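Local coordinates for protein NAD-dependent aldehyde dehydrogenase (Sinorhizobium meliloti, PDB 3U4J) that probably oxidises aldehydes with NAD or NADP as the acceptor, as other aldehyde dehydrogenases do, and binds a calcium ion in the crystal, at residues K93-I98 and L210-I216; Y297-Q302 and I343-I347. All blocks are in the same frame, centred on the assembly; numbering follows the deposited sequence.

The two contacts lie within one aldehyde dehydrogenase chain but in different parts of its fold. Contact 1 joins helices 84-100 and 202-214 beside the sheet that contains strands 191-195 and 221-223, the Rossmann-like part that binds the nucleotide in this family. Contact 2 joins two loops, one leading into strand 307-313 of the other large sheet, which corresponds to the catalytic domain of relatives, the other running from strand 333-334 to helix 349-364. The centres of contact 1 and contact 2 are about 30 Å apart and their nearest atoms about 17 Å, with no touch. Along the chain contact 1 closes before contact 2 opens; each joins elements of a different part of the fold.

Contact 1. Residues K93-I98 and L210-I216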
ATOM      1  N   LYS A  93      -9.070 -15.957  19.901  1.00  9.52           N
ATOM      2  CA  LYS A  93      -9.327 -16.878  21.016  1.00  9.44           C
ATOM      3  C   LYS A  93      -8.042 -17.275  21.723  1.00  9.11           C
ATOM      4  O   LYS A  93      -8.024 -17.375  22.944  1.00  9.09           O
ATOM      5  CB  LYS A  93     -10.108 -18.126  20.573  1.00 10.10           C
ATOM      6  CG  LYS A  93     -11.569 -17.843  20.210  1.00 12.01           C
ATOM      7  CD  LYS A  93     -12.230 -19.103  19.698  1.00 19.87           C
ATOM      8  CE  LYS A  93     -13.599 -18.820  19.179  1.00 24.09           C
ATOM      9  NZ  LYS A  93     -14.460 -20.024  19.360  1.00 30.58           N
ATOM     10  N   VAL A  94      -6.974 -17.519  20.959  1.00  8.74           N
ATOM     11  CA  VAL A  94      -5.646 -17.746  21.556  1.00  7.89           C
ATOM     12  C   VAL A  94      -5.182 -16.524  22.366  1.00  8.23           C
ATOM     13  O   VAL A  94      -4.718 -16.668  23.493  1.00  8.39           O
ATOM     14  CB  VAL A  94      -4.575 -18.079  20.491  1.00  8.24           C
ATOM     15  CG1 VAL A  94      -3.192 -18.299  21.137  1.00  5.67           C
ATOM     16  CG2 VAL A  94      -4.993 -19.302  19.658  1.00  9.14           C
ATOM     17  N   ALA A  95      -5.248 -15.331  21.777  1.00  8.68           N
ATOM     18  CA  ALA A  95      -4.875 -14.113  22.514  1.00  8.73           C
ATOM     19  C   ALA A  95      -5.658 -13.988  23.827  1.00  9.84           C
ATOM     20  O   ALA A  95      -5.067 -13.695  24.891  1.00 10.00           O
ATOM     21  CB  ALA A  95      -5.074 -12.877  21.643  1.00  8.85           C
ATOM     22  N   ASP A  96      -6.967 -14.253  23.774  1.00  9.29           N
ATOM     23  CA  ASP A  96      -7.793 -14.304  25.014  1.00 10.39           C
ATOM     24  C   ASP A  96      -7.313 -15.333  26.022  1.00  9.33           C
ATOM     25  O   ASP A  96      -7.313 -15.061  27.206  1.00  8.51           O
ATOM     26  CB  ASP A  96      -9.267 -14.609  24.723  1.00  9.61           C
ATOM     27  CG  ASP A  96      -9.977 -13.440  24.090  1.00 15.99           C
ATOM     28  OD1 ASP A  96      -9.471 -12.302  24.196  1.00 19.75           O
ATOM     29  OD2 ASP A  96     -11.031 -13.663  23.467  1.00 21.16           O
ATOM     30  N   LEU A  97      -6.969 -16.534  25.558  1.00  8.54           N
ATOM     31  CA  LEU A  97      -6.438 -17.564  26.466  1.00  8.82           C
ATOM     32  C   LEU A  97      -5.118 -17.190  27.116  1.00  8.95           C
ATOM     33  O   LEU A  97      -4.891 -17.516  28.281  1.00  9.62           O
ATOM     34  CB  LEU A  97      -6.266 -18.903  25.729  1.00  8.30           C
ATOM     35  CG  LEU A  97      -7.583 -19.644  25.613  1.00  9.31           C
ATOM     36  CD1 LEU A  97      -7.455 -20.683  24.482  1.00 10.71           C
ATOM     37  CD2 LEU A  97      -7.990 -20.273  26.937  1.00 10.98           C
ATOM     38  N   ILE A  98      -4.232 -16.559  26.345  1.00  8.83           N
ATOM     39  CA  ILE A  98      -2.950 -16.067  26.883  1.00  9.00           C
ATOM     40  C   ILE A  98      -3.179 -15.152  28.105  1.00  9.95           C
ATOM     41  O   ILE A  98      -2.560 -15.335  29.164  1.00  9.91           O
ATOM     42  CB  ILE A  98      -2.117 -15.373  25.801  1.00  8.72           C
ATOM     43  CG1 ILE A  98      -1.708 -16.413  24.724  1.00  7.83           C
ATOM     44  CG2 ILE A  98      -0.852 -14.714  26.445  1.00  8.30           C
ATOM     45  CD1 ILE A  98      -1.064 -15.783  23.497  1.00  6.44           C
ATOM     46  N   LEU A 210      -2.760 -24.033  23.971  1.00  9.15           N
ATOM     47  CA  LEU A 210      -3.791 -22.970  23.865  1.00  9.46           C
ATOM     48  C   LEU A 210      -4.391 -22.884  22.462  1.00  8.98           C
ATOM     49  O   LEU A 210      -5.611 -22.718  22.319  1.00  9.01           O
ATOM     50  CB  LEU A 210      -3.251 -21.611  24.305  1.00  8.92           C
ATOM     51  CG  LEU A 210      -2.722 -21.554  25.743  1.00 11.23           C
ATOM     52  CD1 LEU A 210      -2.309 -20.131  26.109  1.00 11.50           C
ATOM     53  CD2 LEU A 210      -3.742 -22.081  26.723  1.00 12.07           C
ATOM     54  N   ALA A 211      -3.558 -22.997  21.425  1.00  8.44           N
ATOM     55  CA  ALA A 211      -4.084 -23.055  20.054  1.00  8.87           C
ATOM     56  C   ALA A 211      -5.057 -24.228  19.878  1.00  8.71           C
ATOM     57  O   ALA A 211      -6.135 -24.095  19.246  1.00  9.41           O
ATOM     58  CB  ALA A 211      -2.922 -23.130  18.994  1.00  8.15           C
ATOM     59  N   ARG A 212      -4.699 -25.376  20.438  1.00  8.61           N
ATOM     60  CA  ARG A 212      -5.608 -26.546  20.376  1.00  9.17           C
ATOM     61  C   ARG A 212      -6.899 -26.223  21.138  1.00  9.83           C
ATOM     62  O   ARG A 212      -8.004 -26.481  20.660  1.00  9.20           O
ATOM     63  CB  ARG A 212      -4.937 -27.788  20.985  1.00  9.08           C
ATOM     64  CG  ARG A 212      -5.796 -29.046  20.916  1.00  9.95           C
ATOM     65  CD  ARG A 212      -5.013 -30.286  21.367  1.00  8.83           C
ATOM     66  NE  ARG A 212      -4.475 -30.195  22.731  1.00 11.50           N
ATOM     67  CZ  ARG A 212      -3.570 -31.049  23.218  1.00 11.46           C
ATOM     68  NH1 ARG A 212      -3.119 -32.046  22.445  1.00 11.44           N
ATOM     69  NH2 ARG A 212      -3.111 -30.910  24.457  1.00  8.25           N
ATOM     70  N   GLU A 213      -6.754 -25.637  22.324  1.00 10.33           N
ATOM     71  CA  GLU A 213      -7.926 -25.270  23.156  1.00 11.88           C
ATOM     72  C   GLU A 213      -8.876 -24.267  22.447  1.00 11.70           C
ATOM     73  O   GLU A 213     -10.104 -24.349  22.591  1.00 11.11           O
ATOM     74  CB  GLU A 213      -7.438 -24.728  24.516  1.00 12.29           C
ATOM     75  CG  GLU A 213      -8.518 -24.418  25.570  1.00 15.09           C
ATOM     76  CD  GLU A 213      -7.909 -24.232  26.983  1.00 20.39           C
ATOM     77  OE1 GLU A 213      -6.678 -24.441  27.143  1.00 21.81           O
ATOM     78  OE2 GLU A 213      -8.651 -23.890  27.942  1.00 20.57           O
ATOM     79  N   ALA A 214      -8.301 -23.342  21.679  1.00 11.33           N
ATOM     80  CA  ALA A 214      -9.063 -22.351  20.910  1.00 11.90           C
ATOM     81  C   ALA A 214      -9.816 -22.975  19.735  1.00 12.87           C
ATOM     82  O   ALA A 214     -10.699 -22.332  19.176  1.00 13.65           O
ATOM     83  CB  ALA A 214      -8.138 -21.236  20.385  1.00 11.10           C
ATOM     84  N   GLY A 215      -9.433 -24.186  19.330  1.00 12.75           N
ATOM     85  CA  GLY A 215     -10.086 -24.869  18.202  1.00 13.11           C
ATOM     86  C   GLY A 215      -9.309 -24.791  16.891  1.00 12.70           C
ATOM     87  O   GLY A 215      -9.862 -25.025  15.825  1.00 12.09           O
ATOM     88  N   ILE A 216      -8.033 -24.421  16.949  1.00 12.45           N
ATOM     89  CA  ILE A 216      -7.219 -24.397  15.725  1.00 12.81           C
ATOM     90  C   ILE A 216      -7.070 -25.837  15.264  1.00 13.07           C
ATOM     91  O   ILE A 216      -6.789 -26.713  16.096  1.00 15.39           O
ATOM     92  CB  ILE A 216      -5.866 -23.642  15.917  1.00 12.74           C
ATOM     93  CG1 ILE A 216      -6.180 -22.154  16.176  1.00 15.98           C
ATOM     94  CG2 ILE A 216      -4.993 -23.753  14.687  1.00 12.41           C
ATOM     95  CD1 ILE A 216      -4.949 -21.211  16.286  1.00 17.75           C
TER
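Leu97 lays its forked end over the last turn of helix 202-214. Its CD1 meets the carbonyl of Leu210, 3.5 Å from Leu210 O, an oxygen bonded to Ala214 N, while CD2 passes over the carboxylate of Glu213, 3.8 Å from Glu213 OE2. That carboxylate is held by a salt bridge to Arg101. CG lies anti to the carbonyl carbon (chi1 -80°), which sends the fork of Leu97 toward helix 202-214. One turn earlier Val94 offers a single methyl: CG2 rests 3.8 Å from Ala214 CB and meets Ile216 CD1, the two side chains crossing at about a right angle. Lys93 sets its CB 3.7 Å from Ala214 CB, then runs extended past the helix end, where its CD lies 3.6 Å from Ala214 O; its ammonium lies near this C-terminal end, which would probably suit its charge, though NZ makes no bond to that oxygen. At the other end Leu210 CD1 reaches Ile98 CG1 at 4.0 Å, again nearly perpendicular. Ala214 is small enough to let the backbones close in, and the segment axes approach to 8.8 Å at 123°. The turn finishes in a Schellman motif, with Gly215 at positive phi and Ile216 N bonded to Ala211 O. The arrangement is apolar helix-helix packing on a Rossmann-type beta-alpha-beta crossover, helix 202-214 linking parallel strands 191-195 and 221-223, with helix 84-100 against it.

Contact 2. Residues Y297-Q302 and I343-I347; sequences YHNAGQ and IGAMI
The loop 297-302, whose Gly-Gln pair comes just before the nucleophilic cysteine in aldehyde dehydrogenases and probably does so here, packs against the loop 343-347 that precedes helix 349-364. Ala300 is central: its CB meets the terminal CE methyl of the selenomethionine Met346 at 3.4 Å, tighter than usual for two carbons, and Ile343 CG2 at 3.8 Å. Met346 starts away from the other loop, but its chain bends at chi2 (-67°) and chi3 (88°), which turns CE back over Ala300. Ile343 works with both branches: CG2 lies on Ala300, while CD1 touches Tyr297 CB at 3.6 Å and approaches the ring obliquely. The Tyr297 hydroxyl bonds to Ser328, and Trp504 of a second subunit packs on Tyr297 and Ile343. Gln302, extended beyond CG, reaches toward loop 343-347 and crosses Met346 obliquely, its CD 3.9 Å from Met346 CE and its amide beside the backbone of Ala345 and Ile347; the modelled turn of that amide is doubtful. An alanine in place of Gln302 would probably leave the backbone of 345-347 without its polar neighbour and open a gap beside the Met346 methyl. Three consecutive residues of positive phi, Asn299 to Gly301, make a run of overlapping turns, with Ala300 N bonded to Tyr297 O at 2.7 Å, Gly301 N to His298 O and Gln302 N to Asn299 O; Gln302 O accepts a bond from Asn172. All of the contact is buried, methyl packing in the middle and an amide against main chain at the Gln302 end.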
ATOM      1  N   TYR A 297      21.103  -3.968  30.721  1.00 10.32           N
ATOM      2  CA  TYR A 297      20.652  -4.876  31.781  1.00 10.36           C
ATOM      3  C   TYR A 297      19.357  -5.643  31.503  1.00 10.16           C
ATOM      4  O   TYR A 297      19.062  -6.639  32.176  1.00 11.00           O
ATOM      5  CB  TYR A 297      20.517  -4.113  33.094  1.00 10.37           C
ATOM      6  CG  TYR A 297      21.805  -3.435  33.515  1.00 10.56           C
ATOM      7  CD1 TYR A 297      23.035  -4.060  33.300  1.00 13.04           C
ATOM      8  CD2 TYR A 297      21.796  -2.168  34.132  1.00 11.58           C
ATOM      9  CE1 TYR A 297      24.230  -3.439  33.662  1.00 13.39           C
ATOM     10  CE2 TYR A 297      23.002  -1.552  34.529  1.00 11.80           C
ATOM     11  CZ  TYR A 297      24.201  -2.209  34.283  1.00 12.49           C
ATOM     12  OH  TYR A 297      25.397  -1.653  34.651  1.00 14.53           O
ATOM     13  N   HIS A 298      18.570  -5.167  30.550  1.00  9.47           N
ATOM     14  CA  HIS A 298      17.338  -5.839  30.187  1.00  9.73           C
ATOM     15  C   HIS A 298      17.639  -7.301  29.888  1.00  9.21           C
ATOM     16  O   HIS A 298      18.552  -7.613  29.117  1.00  9.43           O
ATOM     17  CB  HIS A 298      16.724  -5.179  28.953  1.00  9.71           C
ATOM     18  CG  HIS A 298      15.502  -5.885  28.446  1.00  8.98           C
ATOM     19  ND1 HIS A 298      14.384  -6.078  29.222  1.00  8.98           N
ATOM     20  CD2 HIS A 298      15.238  -6.465  27.248  1.00  9.69           C
ATOM     21  CE1 HIS A 298      13.468  -6.724  28.521  1.00  8.12           C
ATOM     22  NE2 HIS A 298      13.967  -6.981  27.323  1.00  9.66           N
ATOM     23  N   ASN A 299      16.869  -8.188  30.509  1.00  9.41           N
ATOM     24  CA  ASN A 299      17.071  -9.617  30.364  1.00  9.57           C
ATOM     25  C   ASN A 299      18.479 -10.062  30.737  1.00 10.14           C
ATOM     26  O   ASN A 299      18.991 -11.048  30.209  1.00 10.65           O
ATOM     27  CB  ASN A 299      16.735 -10.060  28.940  1.00  9.40           C
ATOM     28  CG  ASN A 299      16.098 -11.425  28.903  1.00  9.93           C
ATOM     29  OD1 ASN A 299      16.486 -12.295  28.110  1.00 11.47           O
ATOM     30  ND2 ASN A 299      15.103 -11.616  29.738  1.00  8.90           N
ATOM     31  N   ALA A 300      19.113  -9.309  31.632  1.00 10.88           N
ATOM     32  CA  ALA A 300      20.481  -9.585  32.062  1.00 10.11           C
ATOM     33  C   ALA A 300      21.458  -9.507  30.872  1.00 10.38           C
ATOM     34  O   ALA A 300      22.490 -10.185  30.844  1.00 10.13           O
ATOM     35  CB  ALA A 300      20.562 -10.950  32.828  1.00 10.18           C
ATOM     36  N   GLY A 301      21.119  -8.645  29.903  1.00  9.23           N
ATOM     37  CA  GLY A 301      21.903  -8.463  28.689  1.00  8.91           C
ATOM     38  C   GLY A 301      21.875  -9.627  27.722  1.00  9.56           C
ATOM     39  O   GLY A 301      22.611  -9.611  26.733  1.00  9.25           O
ATOM     40  N   GLN A 302      21.042 -10.640  28.007  1.00  9.13           N
ATOM     41  CA  GLN A 302      20.899 -11.784  27.120  1.00  8.94           C
ATOM     42  C   GLN A 302      19.816 -11.395  26.094  1.00 10.46           C
ATOM     43  O   GLN A 302      18.654 -11.827  26.178  1.00  9.66           O
ATOM     44  CB  GLN A 302      20.468 -13.017  27.912  1.00 10.08           C
ATOM     45  CG  GLN A 302      21.487 -13.454  28.973  1.00  8.07           C
ATOM     46  CD  GLN A 302      20.888 -14.380  30.009  1.00  9.89           C
ATOM     47  OE1 GLN A 302      19.842 -14.090  30.629  1.00 13.42           O
ATOM     48  NE2 GLN A 302      21.550 -15.463  30.234  1.00  3.59           N
ATOM     49  N   ILE A 343      16.594  -7.587  37.302  1.00  9.96           N
ATOM     50  CA  ILE A 343      17.569  -8.319  36.512  1.00  9.99           C
ATOM     51  C   ILE A 343      17.697  -9.722  37.116  1.00 10.40           C
ATOM     52  O   ILE A 343      17.901  -9.860  38.309  1.00  9.91           O
ATOM     53  CB  ILE A 343      18.965  -7.645  36.520  1.00 10.28           C
ATOM     54  CG1 ILE A 343      18.898  -6.190  36.049  1.00 10.45           C
ATOM     55  CG2 ILE A 343      20.002  -8.460  35.666  1.00 11.39           C
ATOM     56  CD1 ILE A 343      20.130  -5.403  36.406  1.00  9.00           C
ATOM     57  N   GLY A 344      17.550 -10.752  36.286  1.00 10.49           N
ATOM     58  CA  GLY A 344      17.549 -12.136  36.772  1.00 11.40           C
ATOM     59  C   GLY A 344      18.823 -12.921  36.508  1.00 12.41           C
ATOM     60  O   GLY A 344      19.934 -12.396  36.643  1.00 12.30           O
ATOM     61  N   ALA A 345      18.657 -14.190  36.150  1.00 12.82           N
ATOM     62  CA  ALA A 345      19.766 -15.140  36.171  1.00 13.35           C
ATOM     63  C   ALA A 345      20.376 -15.306  34.791  1.00 13.25           C
ATOM     64  O   ALA A 345      19.719 -15.006  33.782  1.00 13.15           O
ATOM     65  CB  ALA A 345      19.264 -16.519  36.718  1.00 13.45           C
HETATM   66  N   MSE A 346      21.622 -15.781  34.746  1.00 13.04           N
HETATM   67  CA  MSE A 346      22.231 -16.277  33.513  1.00 13.83           C
HETATM   68  C   MSE A 346      21.547 -17.606  33.156  1.00 13.78           C
HETATM   69  O   MSE A 346      21.212 -18.393  34.054  1.00 13.61           O
HETATM   70  CB  MSE A 346      23.740 -16.556  33.699  1.00 14.46           C
HETATM   71  CG  MSE A 346      24.645 -15.356  33.968  1.00 17.77           C
HETATM   72 SE   MSE A 346      24.771 -14.124  32.412  1.00 32.38          SE
HETATM   73  CE  MSE A 346      23.229 -13.064  32.879  1.00 21.67           C
ATOM     74  N   ILE A 347      21.379 -17.876  31.862  1.00 12.92           N
ATOM     75  CA  ILE A 347      20.624 -19.057  31.421  1.00 12.34           C
ATOM     76  C   ILE A 347      21.275 -20.408  31.833  1.00 12.75           C
ATOM     77  O   ILE A 347      20.564 -21.389  32.127  1.00 11.83           O
ATOM     78  CB  ILE A 347      20.379 -19.029  29.897  1.00 12.52           C
ATOM     79  CG1 ILE A 347      19.238 -19.984  29.511  1.00 11.38           C
ATOM     80  CG2 ILE A 347      21.674 -19.345  29.111  1.00 11.67           C
ATOM     81  CD1 ILE A 347      17.852 -19.498  29.905  1.00 10.61           C
TER